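Local structure of pseudoazurin (Methylobacterium extorquens, 1PMY) at residues Asp19-Arg24 with Asp116-Gln121. The protein binds a single copper ion and, as a blue copper protein of the plastocyanin/azurin family, probably carries electrons in the periplasm. Residues are numbered along the deposited sequence; the frame is centred on the assembly and turned at random.
Sequences DPALVR and DPLFAQ
Arg-24 reaches across to the residue that follows the C-terminal helix and grips the backbone carbonyl of Gln-121 with both terminal nitrogens. Arg-24 NH2 makes the shorter and straighter bond, 2.8 Å from Gln-121 O with an N-H...O angle of 156°, while Arg-24 NH1 stands 3.1 Å from the same oxygen and bends more, at 136°. The oxygen lies almost in the guanidinium plane, at the end between the two amino groups, and this forked grip restrains rotation of the guanidinium. An extended run from CG to NE spans the gap, for the CB of Arg-24 does not itself face the helix. Because this carbonyl comes just after the helix, near its C-terminal end, the partial negative charge of that end probably also favours the cationic group.

The rest of the contact is mostly apolar. Leu-118 divides its two methyls between neighbouring residues of the strand segment: CD1 rests 4.0 Å from Ala-21 CB and also lies against the carbonyl oxygen of Ala-21, whereas CD2 packs on Leu-22 CB at 3.9 Å. In Leu-22, CG is anti to the backbone N (chi1 172°), which carries the branch along the helix toward its C-terminal end and brings CD2 to 3.9 Å from Gln-121 CB. The CB of Gln-121 thus lies beside both the leucine methyl and Arg-24 NH2.

Ile-122, just beyond the helix, also touches Leu-22 and Arg-24. Ala-21 and Val-23 hydrogen-bond through their backbones to strand 87-92, whose Leu-89 and Val-91 meet Leu-118 and Arg-24, respectively. Helix 109-120 is therefore laid against strands 17-25 and 87-92 of the cupredoxin fold, at the protein surface, with Ala-21 CB about 12 Å from the copper ion.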
ATOM      1  N   ASP A  19      -3.758   5.538  -6.293  1.00 12.21           N
ATOM      2  CA  ASP A  19      -5.103   5.197  -6.945  1.00 13.99           C
ATOM      3  C   ASP A  19      -4.837   4.000  -7.859  1.00 13.49           C
ATOM      4  O   ASP A  19      -4.111   4.232  -8.864  1.00 14.33           O
ATOM      5  CB  ASP A  19      -5.580   6.428  -7.737  1.00 15.24           C
ATOM      6  CG  ASP A  19      -6.923   6.151  -8.439  1.00 16.42           C
ATOM      7  OD1 ASP A  19      -7.604   5.167  -8.077  1.00 17.31           O
ATOM      8  OD2 ASP A  19      -7.326   6.961  -9.294  1.00 17.57           O
ATOM      9  N   PRO A  20      -5.401   2.867  -7.569  1.00 13.12           N
ATOM     10  CA  PRO A  20      -6.246   2.547  -6.464  1.00 12.82           C
ATOM     11  C   PRO A  20      -5.452   2.387  -5.115  1.00 13.03           C
ATOM     12  O   PRO A  20      -4.289   2.152  -5.244  1.00 12.96           O
ATOM     13  CB  PRO A  20      -6.867   1.215  -6.857  1.00 13.59           C
ATOM     14  CG  PRO A  20      -5.805   0.535  -7.645  1.00 13.51           C
ATOM     15  CD  PRO A  20      -5.228   1.708  -8.490  1.00 13.96           C
ATOM     16  N   ALA A  21      -6.233   2.602  -4.063  1.00 12.55           N
ATOM     17  CA  ALA A  21      -5.617   2.511  -2.708  1.00 12.70           C
ATOM     18  C   ALA A  21      -5.731   1.094  -2.181  1.00 12.15           C
ATOM     19  O   ALA A  21      -4.993   0.685  -1.201  1.00 11.40           O
ATOM     20  CB  ALA A  21      -6.322   3.547  -1.833  1.00 12.40           C
ATOM     21  N   LEU A  22      -6.569   0.270  -2.776  1.00 11.61           N
ATOM     22  CA  LEU A  22      -6.791  -1.142  -2.451  1.00 11.31           C
ATOM     23  C   LEU A  22      -6.613  -2.005  -3.722  1.00 11.55           C
ATOM     24  O   LEU A  22      -7.270  -1.748  -4.734  1.00 11.50           O
ATOM     25  CB  LEU A  22      -8.116  -1.297  -1.690  1.00 11.57           C
ATOM     26  CG  LEU A  22      -8.494  -2.794  -1.508  1.00 12.35           C
ATOM     27  CD1 LEU A  22      -7.586  -3.483  -0.560  1.00 12.62           C
ATOM     28  CD2 LEU A  22      -9.953  -2.876  -1.142  1.00 12.48           C
ATOM     29  N   VAL A  23      -5.644  -2.882  -3.645  1.00 11.34           N
ATOM     30  CA  VAL A  23      -5.256  -3.777  -4.714  1.00 12.28           C
ATOM     31  C   VAL A  23      -5.379  -5.250  -4.322  1.00 12.98           C
ATOM     32  O   VAL A  23      -4.712  -5.681  -3.360  1.00 12.85           O
ATOM     33  CB  VAL A  23      -3.762  -3.484  -5.166  1.00 12.23           C
ATOM     34  CG1 VAL A  23      -3.488  -4.338  -6.420  1.00 12.80           C
ATOM     35  CG2 VAL A  23      -3.612  -2.002  -5.581  1.00 13.45           C
ATOM     36  N   ARG A  24      -6.079  -6.015  -5.134  1.00 14.07           N
ATOM     37  CA  ARG A  24      -6.219  -7.491  -4.941  1.00 14.39           C
ATOM     38  C   ARG A  24      -5.324  -8.199  -5.936  1.00 14.09           C
ATOM     39  O   ARG A  24      -5.520  -7.899  -7.136  1.00 14.54           O
ATOM     40  CB  ARG A  24      -7.660  -7.915  -4.953  1.00 16.32           C
ATOM     41  CG  ARG A  24      -8.545  -7.220  -3.917  1.00 18.81           C
ATOM     42  CD  ARG A  24      -9.997  -7.617  -4.055  1.00 21.64           C
ATOM     43  NE  ARG A  24     -10.902  -6.506  -3.608  1.00 23.48           N
ATOM     44  CZ  ARG A  24     -11.502  -6.505  -2.423  1.00 24.49           C
ATOM     45  NH1 ARG A  24     -11.393  -7.534  -1.585  1.00 24.48           N
ATOM     46  NH2 ARG A  24     -12.220  -5.441  -2.014  1.00 25.25           N
ATOM     47  N   ASP A 116      -9.580   2.520   7.347  1.00 11.46           N
ATOM     48  CA  ASP A 116     -10.812   1.855   7.785  1.00 12.57           C
ATOM     49  C   ASP A 116     -11.681   1.204   6.742  1.00 12.29           C
ATOM     50  O   ASP A 116     -12.140   0.046   6.856  1.00 11.73           O
ATOM     51  CB  ASP A 116     -11.611   2.741   8.743  1.00 13.63           C
ATOM     52  CG  ASP A 116     -10.956   2.828  10.097  1.00 14.74           C
ATOM     53  OD1 ASP A 116     -10.073   2.022  10.389  1.00 15.21           O
ATOM     54  OD2 ASP A 116     -11.301   3.763  10.850  1.00 16.79           O
ATOM     55  N   PRO A 117     -12.021   1.973   5.705  1.00 12.68           N
ATOM     56  CA  PRO A 117     -12.876   1.475   4.634  1.00 12.37           C
ATOM     57  C   PRO A 117     -12.173   0.464   3.751  1.00 12.07           C
ATOM     58  O   PRO A 117     -12.920  -0.420   3.270  1.00 13.27           O
ATOM     59  CB  PRO A 117     -13.438   2.667   3.954  1.00 12.61           C
ATOM     60  CG  PRO A 117     -12.855   3.845   4.640  1.00 12.18           C
ATOM     61  CD  PRO A 117     -11.716   3.391   5.539  1.00 12.31           C
ATOM     62  N   LEU A 118     -10.859   0.521   3.711  1.00 11.49           N
ATOM     63  CA  LEU A 118     -10.102  -0.452   2.905  1.00 11.60           C
ATOM     64  C   LEU A 118     -10.146  -1.786   3.650  1.00 11.91           C
ATOM     65  O   LEU A 118     -10.458  -2.826   3.053  1.00 12.35           O
ATOM     66  CB  LEU A 118      -8.708   0.022   2.551  1.00 12.05           C
ATOM     67  CG  LEU A 118      -8.550   1.341   1.817  1.00 11.34           C
ATOM     68  CD1 LEU A 118      -7.167   1.878   1.646  1.00 11.79           C
ATOM     69  CD2 LEU A 118      -9.449   1.499   0.618  1.00 12.09           C
ATOM     70  N   PHE A 119      -9.915  -1.710   4.975  1.00 11.96           N
ATOM     71  CA  PHE A 119      -9.956  -2.968   5.729  1.00 12.95           C
ATOM     72  C   PHE A 119     -11.353  -3.574   5.582  1.00 14.49           C
ATOM     73  O   PHE A 119     -11.511  -4.834   5.505  1.00 14.43           O
ATOM     74  CB  PHE A 119      -9.484  -2.813   7.185  1.00 12.98           C
ATOM     75  CG  PHE A 119      -7.996  -2.974   7.337  1.00 13.00           C
ATOM     76  CD1 PHE A 119      -7.359  -4.197   7.137  1.00 12.55           C
ATOM     77  CD2 PHE A 119      -7.219  -1.852   7.631  1.00 13.10           C
ATOM     78  CE1 PHE A 119      -5.969  -4.322   7.298  1.00 12.87           C
ATOM     79  CE2 PHE A 119      -5.847  -1.942   7.741  1.00 12.64           C
ATOM     80  CZ  PHE A 119      -5.220  -3.187   7.590  1.00 13.06           C
ATOM     81  N   ALA A 120     -12.331  -2.672   5.685  1.00 14.88           N
ATOM     82  CA  ALA A 120     -13.746  -3.105   5.631  1.00 15.98           C
ATOM     83  C   ALA A 120     -14.057  -3.895   4.384  1.00 17.26           C
ATOM     84  O   ALA A 120     -14.882  -4.843   4.410  1.00 17.12           O
ATOM     85  CB  ALA A 120     -14.635  -1.848   5.692  1.00 15.78           C
ATOM     86  N   GLN A 121     -13.472  -3.519   3.289  1.00 19.34           N
ATOM     87  CA  GLN A 121     -13.586  -4.086   1.964  1.00 22.21           C
ATOM     88  C   GLN A 121     -12.803  -5.347   1.732  1.00 23.97           C
ATOM     89  O   GLN A 121     -12.864  -5.898   0.627  1.00 25.33           O
ATOM     90  CB  GLN A 121     -13.214  -2.996   0.907  1.00 22.30           C
ATOM     91  CG  GLN A 121     -14.293  -1.930   0.894  1.00 23.35           C
ATOM     92  CD  GLN A 121     -14.001  -0.773  -0.012  1.00 24.02           C
ATOM     93  OE1 GLN A 121     -13.909   0.411   0.356  1.00 24.67           O
ATOM     94  NE2 GLN A 121     -13.916  -1.075  -1.317  1.00 24.73           N
TER